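Local coordinates for protein D-aminopeptidase (Burkholderia sp. LK4, PDB 5TZB) that probably hydrolyses amide bonds to free N-terminal beta-amino acids, as a beta-aminopeptidase of the Ntn-hydrolase class in peptidase family S58, at residues 211-223 / 259-271. Numbering follows the deposited sequence.
Sequences GWTVGALVQANYG and SIVVTIATDAPLL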
ATOM      1  N   GLY C 211      -2.195 -25.848  17.278  1.00 22.33           N
ATOM      2  CA  GLY C 211      -1.072 -26.752  17.090  1.00 23.17           C
ATOM      3  C   GLY C 211      -0.132 -26.416  15.934  1.00 23.07           C
ATOM      4  O   GLY C 211       0.749 -27.217  15.595  1.00 23.47           O
ATOM      5  N   TRP C 212      -0.286 -25.235  15.337  1.00 21.00           N
ATOM      6  CA  TRP C 212       0.539 -24.876  14.185  1.00 19.66           C
ATOM      7  C   TRP C 212       1.988 -24.526  14.539  1.00 20.40           C
ATOM      8  O   TRP C 212       2.307 -24.120  15.663  1.00 20.39           O
ATOM      9  CB  TRP C 212      -0.097 -23.711  13.429  1.00 18.85           C
ATOM     10  CG  TRP C 212      -1.471 -24.027  12.969  1.00 16.04           C
ATOM     11  CD1 TRP C 212      -1.840 -25.053  12.150  1.00 13.31           C
ATOM     12  CD2 TRP C 212      -2.670 -23.335  13.319  1.00 15.84           C
ATOM     13  NE1 TRP C 212      -3.201 -25.038  11.954  1.00 12.91           N
ATOM     14  CE2 TRP C 212      -3.737 -23.995  12.665  1.00 13.93           C
ATOM     15  CE3 TRP C 212      -2.949 -22.209  14.108  1.00 16.09           C
ATOM     16  CZ2 TRP C 212      -5.054 -23.568  12.773  1.00 13.40           C
ATOM     17  CZ3 TRP C 212      -4.258 -21.788  14.224  1.00 15.56           C
ATOM     18  CH2 TRP C 212      -5.304 -22.467  13.555  1.00 14.69           C
ATOM     19  N   THR C 213       2.867 -24.711  13.557  1.00 19.94           N
ATOM     20  CA  THR C 213       4.272 -24.352  13.683  1.00 18.82           C
ATOM     21  C   THR C 213       4.570 -23.084  12.880  1.00 18.35           C
ATOM     22  O   THR C 213       4.052 -22.910  11.774  1.00 18.20           O
ATOM     23  CB  THR C 213       5.171 -25.483  13.192  1.00 19.11           C
ATOM     24  OG1 THR C 213       4.932 -26.650  13.988  1.00 19.98           O
ATOM     25  CG2 THR C 213       6.655 -25.084  13.273  1.00 18.77           C
ATOM     26  N   VAL C 214       5.362 -22.192  13.465  1.00 17.06           N
ATOM     27  CA  VAL C 214       5.844 -20.991  12.773  1.00 16.31           C
ATOM     28  C   VAL C 214       7.369 -20.990  12.779  1.00 16.23           C
ATOM     29  O   VAL C 214       7.990 -21.083  13.848  1.00 17.35           O
ATOM     30  CB  VAL C 214       5.326 -19.689  13.432  1.00 15.95           C
ATOM     31  CG1 VAL C 214       5.867 -18.475  12.705  1.00 15.99           C
ATOM     32  CG2 VAL C 214       3.823 -19.655  13.436  1.00 16.42           C
ATOM     33  N   GLY C 215       7.976 -20.912  11.598  1.00 15.62           N
ATOM     34  CA  GLY C 215       9.431 -20.876  11.496  1.00 17.05           C
ATOM     35  C   GLY C 215       9.919 -19.624  10.793  1.00 16.71           C
ATOM     36  O   GLY C 215       9.175 -19.025  10.033  1.00 16.97           O
ATOM     37  N   ALA C 216      11.158 -19.216  11.057  1.00 17.06           N
ATOM     38  CA  ALA C 216      11.747 -18.066  10.378  1.00 16.11           C
ATOM     39  C   ALA C 216      13.175 -18.361   9.944  1.00 17.23           C
ATOM     40  O   ALA C 216      13.929 -19.038  10.657  1.00 16.60           O
ATOM     41  CB  ALA C 216      11.726 -16.813  11.283  1.00 15.19           C
ATOM     42  N   LEU C 217      13.555 -17.836   8.784  1.00 17.55           N
ATOM     43  CA  LEU C 217      14.946 -17.902   8.339  1.00 19.07           C
ATOM     44  C   LEU C 217      15.382 -16.487   7.954  1.00 18.57           C
ATOM     45  O   LEU C 217      14.774 -15.853   7.085  1.00 18.57           O
ATOM     46  CB  LEU C 217      15.108 -18.861   7.151  1.00 20.75           C
ATOM     47  CG  LEU C 217      16.537 -19.105   6.641  1.00 22.19           C
ATOM     48  CD1 LEU C 217      17.244 -20.044   7.577  1.00 22.02           C
ATOM     49  CD2 LEU C 217      16.532 -19.665   5.228  1.00 23.34           C
ATOM     50  N   VAL C 218      16.414 -15.970   8.607  1.00 18.26           N
ATOM     51  CA  VAL C 218      16.828 -14.605   8.303  1.00 18.02           C
ATOM     52  C   VAL C 218      18.234 -14.580   7.724  1.00 18.79           C
ATOM     53  O   VAL C 218      19.038 -15.499   7.939  1.00 18.10           O
ATOM     54  CB  VAL C 218      16.787 -13.696   9.547  1.00 17.56           C
ATOM     55  CG1 VAL C 218      15.423 -13.786  10.218  1.00 14.45           C
ATOM     56  CG2 VAL C 218      17.914 -14.075  10.517  1.00 15.47           C
ATOM     57  N   GLN C 219      18.502 -13.531   6.953  1.00 20.07           N
ATOM     58  CA  GLN C 219      19.856 -13.181   6.554  1.00 20.54           C
ATOM     59  C   GLN C 219      20.103 -11.791   7.132  1.00 20.79           C
ATOM     60  O   GLN C 219      19.628 -10.790   6.593  1.00 20.46           O
ATOM     61  CB  GLN C 219      20.017 -13.217   5.034  1.00 19.87           C
ATOM     62  CG  GLN C 219      21.392 -12.846   4.524  1.00 19.57           C
ATOM     63  CD  GLN C 219      21.563 -13.201   3.061  1.00 19.76           C
ATOM     64  OE1 GLN C 219      21.555 -14.379   2.700  1.00 20.64           O
ATOM     65  NE2 GLN C 219      21.709 -12.184   2.208  1.00 18.29           N
ATOM     66  N   ALA C 220      20.799 -11.759   8.269  1.00 20.56           N
ATOM     67  CA  ALA C 220      20.936 -10.555   9.084  1.00 20.25           C
ATOM     68  C   ALA C 220      22.223  -9.809   8.754  1.00 20.35           C
ATOM     69  O   ALA C 220      23.324 -10.360   8.886  1.00 19.86           O
ATOM     70  CB  ALA C 220      20.892 -10.909  10.577  1.00 21.26           C
ATOM     71  N   ASN C 221      22.059  -8.555   8.339  1.00 20.06           N
ATOM     72  CA  ASN C 221      23.158  -7.712   7.888  1.00 20.22           C
ATOM     73  C   ASN C 221      22.927  -6.252   8.263  1.00 19.64           C
ATOM     74  O   ASN C 221      23.256  -5.356   7.499  1.00 18.96           O
ATOM     75  CB  ASN C 221      23.308  -7.844   6.368  1.00 19.78           C
ATOM     76  CG  ASN C 221      24.600  -7.245   5.842  1.00 20.34           C
ATOM     77  OD1 ASN C 221      25.684  -7.556   6.325  1.00 20.52           O
ATOM     78  ND2 ASN C 221      24.481  -6.369   4.840  1.00 20.19           N
ATOM     79  N   TYR C 222      22.347  -6.015   9.437  1.00 19.43           N
ATOM     80  CA  TYR C 222      21.899  -4.673   9.812  1.00 19.07           C
ATOM     81  C   TYR C 222      22.488  -4.261  11.166  1.00 20.19           C
ATOM     82  O   TYR C 222      22.993  -5.096  11.910  1.00 20.73           O
ATOM     83  CB  TYR C 222      20.362  -4.626   9.904  1.00 18.48           C
ATOM     84  CG  TYR C 222      19.929  -5.234  11.217  1.00 17.51           C
ATOM     85  CD1 TYR C 222      19.683  -4.435  12.328  1.00 15.27           C
ATOM     86  CD2 TYR C 222      19.841  -6.613  11.365  1.00 16.73           C
ATOM     87  CE1 TYR C 222      19.367  -4.994  13.558  1.00 16.33           C
ATOM     88  CE2 TYR C 222      19.516  -7.188  12.593  1.00 16.54           C
ATOM     89  CZ  TYR C 222      19.276  -6.365  13.686  1.00 16.62           C
ATOM     90  OH  TYR C 222      18.950  -6.905  14.915  1.00 16.66           O
ATOM     91  N   GLY C 223      22.372  -2.977  11.496  1.00 20.48           N
ATOM     92  CA  GLY C 223      22.435  -2.553  12.881  1.00 20.81           C
ATOM     93  C   GLY C 223      23.725  -1.991  13.410  1.00 22.35           C
ATOM     94  O   GLY C 223      24.830  -2.384  13.015  1.00 22.21           O
ATOM     95  N   SER C 259      20.874  -4.216   6.242  1.00 20.60           N
ATOM     96  CA  SER C 259      19.741  -4.896   5.621  1.00 20.41           C
ATOM     97  C   SER C 259      19.422  -6.202   6.334  1.00 19.64           C
ATOM     98  O   SER C 259      20.307  -6.840   6.903  1.00 15.14           O
ATOM     99  CB  SER C 259      20.010  -5.187   4.141  1.00 20.86           C
ATOM    100  OG  SER C 259      20.225  -4.000   3.395  1.00 23.22           O
ATOM    101  N   ILE C 260      18.158  -6.609   6.293  1.00 17.65           N
ATOM    102  CA  ILE C 260      17.828  -7.954   6.740  1.00 17.27           C
ATOM    103  C   ILE C 260      16.646  -8.487   5.954  1.00 16.19           C
ATOM    104  O   ILE C 260      15.601  -7.842   5.854  1.00 13.43           O
ATOM    105  CB  ILE C 260      17.537  -8.041   8.272  1.00 20.18           C
ATOM    106  CG1 ILE C 260      17.121  -9.470   8.650  1.00 20.62           C
ATOM    107  CG2 ILE C 260      16.478  -7.021   8.715  1.00 19.40           C
ATOM    108  CD1 ILE C 260      16.920  -9.689  10.149  1.00 21.67           C
ATOM    109  N   VAL C 261      16.827  -9.671   5.376  1.00 15.93           N
ATOM    110  CA  VAL C 261      15.721 -10.330   4.697  1.00 15.97           C
ATOM    111  C   VAL C 261      15.205 -11.433   5.606  1.00 15.97           C
ATOM    112  O   VAL C 261      15.976 -12.107   6.284  1.00 15.77           O
ATOM    113  CB  VAL C 261      16.120 -10.882   3.302  1.00 22.35           C
ATOM    114  CG1 VAL C 261      16.543  -9.728   2.379  1.00 21.64           C
ATOM    115  CG2 VAL C 261      17.232 -11.876   3.406  1.00 23.52           C
ATOM    116  N   VAL C 262      13.882 -11.546   5.675  1.00 16.53           N
ATOM    117  CA  VAL C 262      13.221 -12.496   6.565  1.00 18.72           C
ATOM    118  C   VAL C 262      12.219 -13.344   5.784  1.00 18.87           C
ATOM    119  O   VAL C 262      11.429 -12.806   5.017  1.00 17.51           O
ATOM    120  CB  VAL C 262      12.462 -11.772   7.723  1.00 15.06           C
ATOM    121  CG1 VAL C 262      11.835 -12.779   8.658  1.00 14.31           C
ATOM    122  CG2 VAL C 262      13.406 -10.872   8.513  1.00 15.01           C
ATOM    123  N   THR C 263      12.272 -14.662   5.955  1.00 18.61           N
ATOM    124  CA  THR C 263      11.186 -15.510   5.492  1.00 17.83           C
ATOM    125  C   THR C 263      10.551 -16.162   6.704  1.00 18.04           C
ATOM    126  O   THR C 263      11.246 -16.744   7.529  1.00 18.71           O
ATOM    127  CB  THR C 263      11.626 -16.608   4.490  1.00 19.86           C
ATOM    128  OG1 THR C 263      12.150 -16.008   3.300  1.00 20.28           O
ATOM    129  CG2 THR C 263      10.424 -17.466   4.091  1.00 18.99           C
ATOM    130  N   ILE C 264       9.237 -16.003   6.823  1.00 17.41           N
ATOM    131  CA  ILE C 264       8.439 -16.674   7.839  1.00 17.32           C
ATOM    132  C   ILE C 264       7.644 -17.796   7.183  1.00 17.19           C
ATOM    133  O   ILE C 264       6.997 -17.573   6.160  1.00 15.75           O
ATOM    134  CB  ILE C 264       7.471 -15.692   8.517  1.00 16.10           C
ATOM    135  CG1 ILE C 264       8.257 -14.660   9.340  1.00 16.39           C
ATOM    136  CG2 ILE C 264       6.463 -16.443   9.403  1.00 15.76           C
ATOM    137  CD1 ILE C 264       7.411 -13.422   9.737  1.00 13.69           C
ATOM    138  N   ALA C 265       7.686 -19.000   7.751  1.00 16.60           N
ATOM    139  CA  ALA C 265       6.842 -20.085   7.233  1.00 15.34           C
ATOM    140  C   ALA C 265       5.923 -20.630   8.321  1.00 15.82           C
ATOM    141  O   ALA C 265       6.276 -20.656   9.515  1.00 15.27           O
ATOM    142  CB  ALA C 265       7.693 -21.210   6.651  1.00 15.10           C
ATOM    143  N   THR C 266       4.750 -21.096   7.912  1.00 16.13           N
ATOM    144  CA  THR C 266       3.844 -21.734   8.862  1.00 17.12           C
ATOM    145  C   THR C 266       2.993 -22.774   8.178  1.00 18.01           C
ATOM    146  O   THR C 266       2.663 -22.627   6.997  1.00 17.01           O
ATOM    147  CB  THR C 266       2.909 -20.720   9.557  1.00 16.20           C
ATOM    148  OG1 THR C 266       2.126 -21.401  10.538  1.00 17.35           O
ATOM    149  CG2 THR C 266       1.964 -20.051   8.558  1.00 14.16           C
ATOM    150  N   ASP C 267       2.610 -23.814   8.922  1.00 18.36           N
ATOM    151  CA  ASP C 267       1.688 -24.804   8.369  1.00 18.54           C
ATOM    152  C   ASP C 267       0.243 -24.457   8.698  1.00 17.43           C
ATOM    153  O   ASP C 267      -0.666 -25.206   8.348  1.00 15.49           O
ATOM    154  CB  ASP C 267       2.002 -26.216   8.875  1.00 19.66           C
ATOM    155  CG  ASP C 267       1.940 -26.334  10.384  1.00 21.35           C
ATOM    156  OD1 ASP C 267       1.865 -25.300  11.086  1.00 21.18           O
ATOM    157  OD2 ASP C 267       1.984 -27.486  10.876  1.00 22.42           O
ATOM    158  N   ALA C 268       0.033 -23.317   9.351  1.00 16.65           N
ATOM    159  CA  ALA C 268      -1.318 -22.799   9.534  1.00 16.81           C
ATOM    160  C   ALA C 268      -1.953 -22.478   8.169  1.00 16.60           C
ATOM    161  O   ALA C 268      -1.262 -22.059   7.249  1.00 17.77           O
ATOM    162  CB  ALA C 268      -1.296 -21.559  10.424  1.00 16.40           C
ATOM    163  N   PRO C 269      -3.264 -22.718   8.021  1.00 16.02           N
ATOM    164  CA  PRO C 269      -3.930 -22.384   6.750  1.00 14.96           C
ATOM    165  C   PRO C 269      -4.243 -20.889   6.640  1.00 15.23           C
ATOM    166  O   PRO C 269      -5.354 -20.475   6.944  1.00 13.07           O
ATOM    167  CB  PRO C 269      -5.216 -23.212   6.795  1.00 14.49           C
ATOM    168  CG  PRO C 269      -5.508 -23.353   8.277  1.00 15.05           C
ATOM    169  CD  PRO C 269      -4.151 -23.452   8.946  1.00 15.25           C
ATOM    170  N   LEU C 270      -3.233 -20.082   6.329  1.00 16.62           N
ATOM    171  CA  LEU C 270      -3.414 -18.643   6.194  1.00 15.69           C
ATOM    172  C   LEU C 270      -3.714 -18.245   4.761  1.00 14.79           C
ATOM    173  O   LEU C 270      -3.039 -18.711   3.834  1.00 14.90           O
ATOM    174  CB  LEU C 270      -2.168 -17.897   6.677  1.00 14.56           C
ATOM    175  CG  LEU C 270      -1.850 -17.995   8.175  1.00 14.88           C
ATOM    176  CD1 LEU C 270      -0.636 -17.141   8.498  1.00 15.08           C
ATOM    177  CD2 LEU C 270      -3.039 -17.574   9.013  1.00 13.61           C
ATOM    178  N   LEU C 271      -4.696 -17.364   4.595  1.00 14.66           N
ATOM    179  CA  LEU C 271      -5.010 -16.744   3.301  1.00 13.91           C
ATOM    180  C   LEU C 271      -3.972 -15.663   2.965  1.00 14.71           C
ATOM    181  O   LEU C 271      -3.251 -15.219   3.868  1.00 13.96           O
ATOM    182  CB  LEU C 271      -6.413 -16.135   3.334  1.00 13.06           C
ATOM    183  CG  LEU C 271      -7.557 -17.110   3.604  1.00 13.62           C
ATOM    184  CD1 LEU C 271      -8.881 -16.376   3.600  1.00 14.27           C
ATOM    185  CD2 LEU C 271      -7.540 -18.229   2.567  1.00 13.30           C
TER
HETATM  186  O   HOH W   1       2.612 -27.927  13.502  1.00 17.55           O
HETATM  187  O   HOH W   2      22.877  -4.444   3.420  1.00 41.80           O
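One face of the Trp212 indole rests on Ala268: CA stands 3.6 Å from the centroid of the five-membered ring, a CH-pi contact, and Ala268 CB lies over the same face, displaced toward the rim, 3.5 Å from Trp212 CG. Asp267 OD1 sits at the indole edge, Pro269 CD approaches NE1 obliquely, and Thr323 of the second subunit packs against both Trp212 and Pro269. At the far end, the Tyr222 ring has Ser259 O at its edge and runs alongside Ile260, while His192 meets it steeply. Between these two aromatic ends, strands 213-220 and 260-266 illustrate how an antiparallel ladder is built, with paired N-H and C=O groups joining Gly215 to Ala265, Leu217 to Thr263 and Gln219 to Val261. Strands 197-204 and 298-305 flank the pair, placing it inside one of the sheets of the Ntn-hydrolase fold; helix 272-289 packs on the face bearing Ile264. There Val214 CG1 touches Ile264 CG2, and Val218 CG1 meets Val262 CG2 at 3.9 Å, the two valines side by side. At the Trp212 end, side chains add to the bonding. Asp267 CG stands between its backbone N and carbonyl carbon (chi1 59°), which brings OD1 to Thr213; OD1 accepts the Thr213 N-H on its syn side, 24° out of the carboxylate plane, with N to OD1 2.7 Å. OD2 holds a water shared with Thr213 OG1 and Gly211 O. Thr266 OG1 donates to Thr213 O (2.7 Å) from above the carbonyl plane and accepts the Ala268 N-H in an ST turn.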